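Side-chain contacts in ectonucleotide pyrophosphatase/phosphodiesterase family member 5 (Mus musculus, PDB 5VEO), which is a zinc-dependent ectoenzyme of the nucleotide pyrophosphatase/phosphodiesterase family that probably hydrolyses phosphodiester bonds in a restricted range of nucleotide substrates: residues A106-I109 with W110-N113; D151-A154 with K155-W159; G202-I205 with K206-R210. The protein carries 1 engineered substitution. One frame throughout, in Å; residues are numbered along the deposited sequence.

Contact 1 of 3, residues A106-I109 with W110-N113; sequences ATPI and WITN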
loop_
_atom_site.group_PDB
_atom_site.type_symbol
_atom_site.label_atom_id
_atom_site.label_comp_id
_atom_site.label_asym_id
_atom_site.label_seq_id
_atom_site.Cartn_x
_atom_site.Cartn_y
_atom_site.Cartn_z
ATOM N N ALA A 106 -10.244 -2.776 -12.348
ATOM C CA ALA A 106 -9.805 -1.398 -12.491
ATOM C C ALA A 106 -8.713 -1.353 -13.547
ATOM O O ALA A 106 -8.300 -2.386 -14.087
ATOM C CB ALA A 106 -9.298 -0.824 -11.164
ATOM N N THR A 107 -8.248 -0.142 -13.831
ATOM C CA THR A 107 -7.174 0.097 -14.793
ATOM C C THR A 107 -6.123 0.988 -14.146
ATOM O O THR A 107 -6.418 2.166 -13.856
ATOM C CB THR A 107 -7.723 0.746 -16.060
ATOM O OG1 THR A 107 -8.636 -0.158 -16.690
ATOM C CG2 THR A 107 -6.591 1.091 -17.025
ATOM N N PRO A 108 -4.903 0.498 -13.914
ATOM C CA PRO A 108 -3.881 1.343 -13.283
ATOM C C PRO A 108 -3.401 2.439 -14.219
ATOM O O PRO A 108 -3.461 2.330 -15.450
ATOM C CB PRO A 108 -2.754 0.358 -12.956
ATOM C CG PRO A 108 -2.906 -0.718 -14.007
ATOM C CD PRO A 108 -4.389 -0.854 -14.202
ATOM N N ILE A 109 -2.879 3.500 -13.600
ATOM C CA ILE A 109 -2.573 4.724 -14.323
ATOM C C ILE A 109 -1.523 4.518 -15.422
ATOM O O ILE A 109 -1.505 5.262 -16.403
ATOM C CB ILE A 109 -2.152 5.817 -13.327
ATOM C CG1 ILE A 109 -2.149 7.166 -14.045
ATOM C CG2 ILE A 109 -0.801 5.504 -12.689
ATOM C CD1 ILE A 109 -1.875 8.335 -13.137
ATOM N N TRP A 110 -0.628 3.542 -15.296
ATOM C CA TRP A 110 0.356 3.392 -16.372
ATOM C C TRP A 110 -0.304 3.016 -17.700
ATOM O O TRP A 110 0.176 3.427 -18.771
ATOM C CB TRP A 110 1.443 2.385 -15.989
ATOM C CG TRP A 110 1.043 1.044 -15.502
ATOM C CD1 TRP A 110 0.733 -0.050 -16.263
ATOM C CD2 TRP A 110 0.994 0.604 -14.138
ATOM N NE1 TRP A 110 0.476 -1.135 -15.462
ATOM C CE2 TRP A 110 0.612 -0.758 -14.150
ATOM C CE3 TRP A 110 1.213 1.228 -12.912
ATOM C CZ2 TRP A 110 0.476 -1.501 -12.985
ATOM C CZ3 TRP A 110 1.056 0.487 -11.756
ATOM C CH2 TRP A 110 0.695 -0.849 -11.795
ATOM N N ILE A 111 -1.414 2.280 -17.658
ATOM C CA ILE A 111 -2.123 1.947 -18.893
ATOM C C ILE A 111 -2.754 3.195 -19.491
ATOM O O ILE A 111 -2.640 3.447 -20.694
ATOM C CB ILE A 111 -3.166 0.848 -18.635
ATOM C CG1 ILE A 111 -2.433 -0.426 -18.232
ATOM C CG2 ILE A 111 -4.062 0.611 -19.862
ATOM C CD1 ILE A 111 -3.335 -1.604 -17.977
ATOM N N THR A 112 -3.410 4.007 -18.656
ATOM C CA THR A 112 -4.003 5.256 -19.127
ATOM C C THR A 112 -2.942 6.180 -19.710
ATOM O O THR A 112 -3.134 6.769 -20.783
ATOM C CB THR A 112 -4.749 5.926 -17.971
ATOM O OG1 THR A 112 -5.775 5.040 -17.509
ATOM C CG2 THR A 112 -5.372 7.247 -18.382
ATOM N N ASN A 113 -1.800 6.282 -19.034
ATOM C CA ASN A 113 -0.678 7.076 -19.514
ATOM C C ASN A 113 -0.218 6.611 -20.891
ATOM O O ASN A 113 0.079 7.431 -21.768
ATOM C CB ASN A 113 0.460 6.955 -18.508
ATOM C CG ASN A 113 1.590 7.908 -18.769
ATOM O OD1 ASN A 113 1.391 9.112 -18.955
ATOM N ND2 ASN A 113 2.801 7.382 -18.730
HETATM O O HOH W 1 -5.978 4.779 -14.850
#
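P108 and W110 meet at the start of helix 109-115, where P108 holds the N-cap position and its ring lies against the indole. The main interaction is CH-pi: P108 CB sits 3.6 Å from the centroid of the W110 six-membered ring and only 8° off the ring normal, over the face. Beside it, P108 CG reaches W110 CE2 at 3.5 Å. W110 can fold back onto the proline because its CG stands between the backbone N and the carbonyl carbon (chi1 52°), a setting usually disfavoured within a helix but easier to place in a first turn. Proline suits the cap because this position calls on no amide hydrogen of its own, while its rigid ring offers a compact apolar surface.

Aliphatic packing continues beyond the indole. I111 CD1 touches P108 CD, and T107 CG2 lies 3.8 Å from I111 CB, the two side chains meeting roughly at right angles. I109 instead packs its side chain on F170 of strand 168-173 and on L363 of helix 359-366.

Backbone bonds start the helix. I111 N donates to P108 O over 3.0 Å, a bent i to i+3 bond, and N113 N then gives I109 O a straighter one of 2.8 Å. The side-chain ND2 of N113 in turn bonds to N167 OD1 and S120 OG, linking the helix to the segments beside it. Water completes the polar set: one molecule donates to T107 O at 2.8 Å and is hydrogen-bonded to T112 OG1 at 2.7 Å.

Contact 2 of 3, residues D151-A154 with K155-W159; sequences DRVA and KIIEW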
loop_
_atom_site.group_PDB
_atom_site.type_symbol
_atom_site.label_atom_id
_atom_site.label_comp_id
_atom_site.label_asym_id
_atom_site.label_seq_id
_atom_site.Cartn_x
_atom_site.Cartn_y
_atom_site.Cartn_z
ATOM N N ASP A 151 20.260 -0.655 -7.830
ATOM C CA ASP A 151 19.955 -1.155 -9.171
ATOM C C ASP A 151 18.561 -0.727 -9.616
ATOM O O ASP A 151 18.335 -0.450 -10.802
ATOM C CB ASP A 151 20.094 -2.675 -9.203
ATOM C CG ASP A 151 21.544 -3.124 -9.328
ATOM O OD1 ASP A 151 22.393 -2.280 -9.658
ATOM O OD2 ASP A 151 21.835 -4.320 -9.108
ATOM N N ARG A 152 17.602 -0.692 -8.680
ATOM C CA ARG A 152 16.268 -0.207 -9.017
ATOM C C ARG A 152 16.316 1.252 -9.433
ATOM O O ARG A 152 15.695 1.642 -10.429
ATOM C CB ARG A 152 15.316 -0.396 -7.827
ATOM C CG ARG A 152 15.132 -1.840 -7.456
ATOM C CD ARG A 152 14.230 -2.030 -6.225
ATOM N NE ARG A 152 14.524 -3.298 -5.560
ATOM C CZ ARG A 152 13.691 -3.947 -4.739
ATOM N NH1 ARG A 152 12.470 -3.493 -4.497
ATOM N NH2 ARG A 152 14.068 -5.091 -4.182
ATOM N N VAL A 153 17.060 2.072 -8.681
ATOM C CA VAL A 153 17.231 3.480 -9.029
ATOM C C VAL A 153 17.878 3.610 -10.402
ATOM O O VAL A 153 17.471 4.443 -11.225
ATOM C CB VAL A 153 18.059 4.186 -7.949
ATOM C CG1 VAL A 153 18.495 5.567 -8.399
ATOM C CG2 VAL A 153 17.225 4.282 -6.676
ATOM N N ALA A 154 18.903 2.800 -10.661
ATOM C CA ALA A 154 19.609 2.892 -11.935
ATOM C C ALA A 154 18.659 2.689 -13.104
ATOM O O ALA A 154 18.720 3.420 -14.102
ATOM C CB ALA A 154 20.749 1.877 -11.978
ATOM N N LYS A 155 17.766 1.703 -13.001
ATOM C CA LYS A 155 16.809 1.468 -14.077
ATOM C C LYS A 155 15.862 2.649 -14.242
ATOM O O LYS A 155 15.575 3.083 -15.364
ATOM C CB LYS A 155 16.033 0.184 -13.809
ATOM C CG LYS A 155 16.881 -1.056 -13.951
ATOM C CD LYS A 155 17.223 -1.247 -15.448
ATOM C CE LYS A 155 18.399 -2.146 -15.736
ATOM N NZ LYS A 155 18.771 -1.919 -17.177
ATOM N N ILE A 156 15.337 3.171 -13.126
ATOM C CA ILE A 156 14.455 4.329 -13.198
ATOM C C ILE A 156 15.139 5.487 -13.925
ATOM O O ILE A 156 14.531 6.146 -14.778
ATOM C CB ILE A 156 14.012 4.734 -11.776
ATOM C CG1 ILE A 156 13.049 3.680 -11.218
ATOM C CG2 ILE A 156 13.421 6.144 -11.766
ATOM C CD1 ILE A 156 11.653 3.692 -11.814
ATOM N N ILE A 157 16.389 5.786 -13.558
ATOM C CA ILE A 157 17.108 6.912 -14.152
ATOM C C ILE A 157 17.335 6.655 -15.631
ATOM O O ILE A 157 17.176 7.555 -16.470
ATOM C CB ILE A 157 18.449 7.150 -13.424
ATOM C CG1 ILE A 157 18.264 7.514 -11.930
ATOM C CG2 ILE A 157 19.285 8.226 -14.164
ATOM C CD1 ILE A 157 17.758 8.832 -11.683
ATOM N N GLU A 158 17.715 5.423 -15.965
ATOM C CA GLU A 158 17.877 5.026 -17.370
ATOM C C GLU A 158 16.595 5.249 -18.158
ATOM O O GLU A 158 16.618 5.775 -19.278
ATOM C CB GLU A 158 18.279 3.562 -17.446
ATOM C CG GLU A 158 19.685 3.321 -16.996
ATOM C CD GLU A 158 19.979 1.857 -16.739
ATOM O OE1 GLU A 158 19.154 0.986 -17.125
ATOM O OE2 GLU A 158 21.041 1.579 -16.140
ATOM N N TRP A 159 15.455 4.872 -17.585
ATOM C CA TRP A 159 14.197 5.004 -18.305
ATOM C C TRP A 159 13.791 6.465 -18.490
ATOM O O TRP A 159 13.236 6.823 -19.541
ATOM C CB TRP A 159 13.108 4.208 -17.586
ATOM C CG TRP A 159 13.383 2.733 -17.562
ATOM C CD1 TRP A 159 14.144 2.004 -18.444
ATOM C CD2 TRP A 159 12.904 1.808 -16.590
ATOM N NE1 TRP A 159 14.141 0.678 -18.083
ATOM C CE2 TRP A 159 13.405 0.539 -16.930
ATOM C CE3 TRP A 159 12.102 1.938 -15.455
ATOM C CZ2 TRP A 159 13.096 -0.604 -16.189
ATOM C CZ3 TRP A 159 11.816 0.818 -14.714
ATOM C CH2 TRP A 159 12.309 -0.441 -15.083
#
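K155 begins one turn beyond D151 and gives its N-H to D151 O at 3.1 Å. Its CG, standing beside the backbone N, also rests on that oxygen, and a further bend at chi2 (-70°) sends the chain along the helix surface. At its end, K155 NZ forms a salt bridge of 2.9 Å with E158 OE1, an i to i+3 pairing suited to a solvent-facing flank. I156 donates to R152 O, and its CG1 lies against the same oxygen; beyond the helix this branched side chain packs on A123 of strand 120-123. R152 itself turns away from the segment that follows and is held by E174 and by the backbone oxygens of Y172 and V147.

I157 carries the apolar contact. Its amide bonds to V153 O at 2.9 Å, and its CG1 meets V153 CG1 at 4.0 Å, the two branched side chains lying side by side and pointing the same way, as fits a helix face that packs on helix 190-210, V153 on L204 and I157 on L208. E158 comes next, its N-H on A154 O at 2.9 Å. Its CG passes 3.1 Å from A154 O before the extended chain brings the carboxylate back to the lysine, whose ammonium approaches the syn lone pair of OE1. The small A154 suits this outer flank, its methyl adding little bulk beside E158. W159 closes the segment with its ring face over K155 O, offset toward the rim, and stacks on Y139. A helix laid on the central sheet, with V153 and I156 inward and K155 and E158 on the outer flank, is the usual arrangement of an alpha/beta fold, here the core of an alkaline phosphatase-type enzyme.

Contact 3 of 3, residues G202-I205 with K206-R210; sequences GYLI and KMLKR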
loop_
_atom_site.group_PDB
_atom_site.type_symbol
_atom_site.label_atom_id
_atom_site.label_comp_id
_atom_site.label_asym_id
_atom_site.label_seq_id
_atom_site.Cartn_x
_atom_site.Cartn_y
_atom_site.Cartn_z
ATOM N N GLY A 202 18.586 9.762 -0.015
ATOM C CA GLY A 202 19.689 10.634 -0.403
ATOM C C GLY A 202 20.406 10.160 -1.654
ATOM O O GLY A 202 20.774 10.965 -2.514
ATOM N N TYR A 203 20.600 8.848 -1.777
ATOM C CA TYR A 203 21.178 8.274 -2.987
ATOM C C TYR A 203 20.325 8.588 -4.216
ATOM O O TYR A 203 20.840 8.980 -5.273
ATOM C CB TYR A 203 21.322 6.764 -2.799
ATOM C CG TYR A 203 21.935 6.068 -3.980
ATOM C CD1 TYR A 203 23.313 5.957 -4.099
ATOM C CD2 TYR A 203 21.144 5.534 -4.986
ATOM C CE1 TYR A 203 23.885 5.311 -5.171
ATOM C CE2 TYR A 203 21.718 4.883 -6.083
ATOM C CZ TYR A 203 23.085 4.788 -6.166
ATOM O OH TYR A 203 23.664 4.157 -7.233
ATOM N N LEU A 204 19.012 8.413 -4.096
ATOM C CA LEU A 204 18.109 8.728 -5.196
ATOM C C LEU A 204 18.203 10.202 -5.577
ATOM O O LEU A 204 18.278 10.550 -6.760
ATOM C CB LEU A 204 16.673 8.358 -4.805
ATOM C CG LEU A 204 15.584 8.774 -5.797
ATOM C CD1 LEU A 204 15.811 8.150 -7.185
ATOM C CD2 LEU A 204 14.209 8.419 -5.255
ATOM N N ILE A 205 18.197 11.083 -4.582
ATOM C CA ILE A 205 18.316 12.509 -4.856
ATOM C C ILE A 205 19.606 12.792 -5.614
ATOM O O ILE A 205 19.610 13.511 -6.614
ATOM C CB ILE A 205 18.258 13.310 -3.549
ATOM C CG1 ILE A 205 16.884 13.159 -2.911
ATOM C CG2 ILE A 205 18.599 14.782 -3.808
ATOM C CD1 ILE A 205 16.845 13.703 -1.494
ATOM N N LYS A 206 20.718 12.243 -5.126
ATOM C CA LYS A 206 22.014 12.451 -5.772
ATOM C C LYS A 206 21.986 11.982 -7.222
ATOM O O LYS A 206 22.504 12.662 -8.119
ATOM C CB LYS A 206 23.094 11.709 -4.979
ATOM C CG LYS A 206 24.522 11.882 -5.460
ATOM C CD LYS A 206 25.508 11.045 -4.595
ATOM C CE LYS A 206 25.539 9.553 -4.996
ATOM N NZ LYS A 206 26.572 8.690 -4.304
ATOM N N MET A 207 21.368 10.827 -7.480
ATOM C CA MET A 207 21.332 10.312 -8.845
ATOM C C MET A 207 20.403 11.121 -9.743
ATOM O O MET A 207 20.690 11.284 -10.937
ATOM C CB MET A 207 20.921 8.842 -8.836
ATOM C CG MET A 207 21.948 7.971 -8.186
ATOM S SD MET A 207 23.463 8.005 -9.161
ATOM C CE MET A 207 24.694 7.674 -7.931
ATOM N N LEU A 208 19.295 11.627 -9.205
ATOM C CA LEU A 208 18.440 12.519 -9.975
ATOM C C LEU A 208 19.191 13.789 -10.342
ATOM O O LEU A 208 19.064 14.294 -11.461
ATOM C CB LEU A 208 17.177 12.870 -9.190
ATOM C CG LEU A 208 16.163 11.728 -9.043
ATOM C CD1 LEU A 208 15.126 12.071 -7.966
ATOM C CD2 LEU A 208 15.447 11.372 -10.340
ATOM N N LYS A 209 19.991 14.315 -9.416
ATOM C CA LYS A 209 20.751 15.523 -9.722
ATOM C C LYS A 209 21.818 15.241 -10.770
ATOM O O LYS A 209 22.001 16.028 -11.710
ATOM C CB LYS A 209 21.376 16.084 -8.452
ATOM C CG LYS A 209 20.354 16.740 -7.537
ATOM C CD LYS A 209 21.022 17.290 -6.296
ATOM C CE LYS A 209 20.054 18.063 -5.416
ATOM N NZ LYS A 209 20.729 18.462 -4.160
ATOM N N ARG A 210 22.543 14.134 -10.623
ATOM C CA ARG A 210 23.598 13.789 -11.576
ATOM C C ARG A 210 23.045 13.622 -12.989
ATOM O O ARG A 210 23.726 13.955 -13.970
ATOM C CB ARG A 210 24.318 12.518 -11.092
ATOM C CG ARG A 210 25.351 11.925 -12.050
ATOM C CD ARG A 210 26.024 10.681 -11.444
ATOM N NE ARG A 210 25.587 9.447 -12.103
ATOM C CZ ARG A 210 26.125 8.245 -11.900
ATOM N NH1 ARG A 210 27.135 8.089 -11.050
ATOM N NH2 ARG A 210 25.659 7.190 -12.559
#
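M207 lies one turn after Y203 and runs over the tyrosine ring. Its CB stands 3.6 Å from Y203 O, the same oxygen that accepts the hydrogen bond of M207 N. CG is close to that oxygen too, and then to the ring: it is 4.1 Å from the Y203 centroid and 23° off the normal, a CH-pi contact over the face toward the rim. A bend at chi2 (-65°) next carries SD to 4.9 Å from that centroid, obliquely, as a Met-aromatic contact. The sulfur also lies 3.8 Å above the plane of the R210 guanidinium, over its centre. CE ends the chain, touching Y203 CE1 at 3.7 Å and lying close to Y203 OH as well. Methionine suits this place because its flexible, polarisable thioether can lie across the flat tyrosine ring, with CG over the face and CE at CE1 and CZ.

The ring is within range because Y203 CG is set anti to its own backbone N (chi1 -179°), bringing the end of the side chain nearer the following turn. Both residues belong to helix 190-210, a long helix of the alpha/beta core packed against helix 149-160, where Y203 touches E150 and V153.

Leucines fill the inward side of the same turn. L204 CG meets L208 CD1 at 4.0 Å, and both residues lean on L219 of strand 218-222, where branched apolar side chains suit the interface between helix and sheet. Toward the flank, I205 and K209 run side by side, with I205 CG2 3.9 Å from K209 CE. The lysine chain thus runs beside the isoleucine, touching it through CE, while its ammonium is hydrogen-bonded to Y39 OH and lies in a cation-pi contact with W214.

Overall arrangement
Read from the N terminus, the three contacts follow one another in series. Each is a continuous run of chain, so none closes a loop, and none nests within or crosses another. Contact 1 begins helix 109-115, which packs through I109 on helix 359-366 and strand 168-173. Contact 2, on helix 149-160, reaches the same strand through V153 and R152, though its nearest atoms are about 10 Å from contact 1. Contact 3, near the end of helix 190-210, touches contact 2 directly: I157 CD1 meets L208 CD2 at 3.7 Å, and V153 CG1 meets L204 CD1 at 3.9 Å. Strand 218-222 then receives contact 3, so both helices are tied to the central mixed sheet.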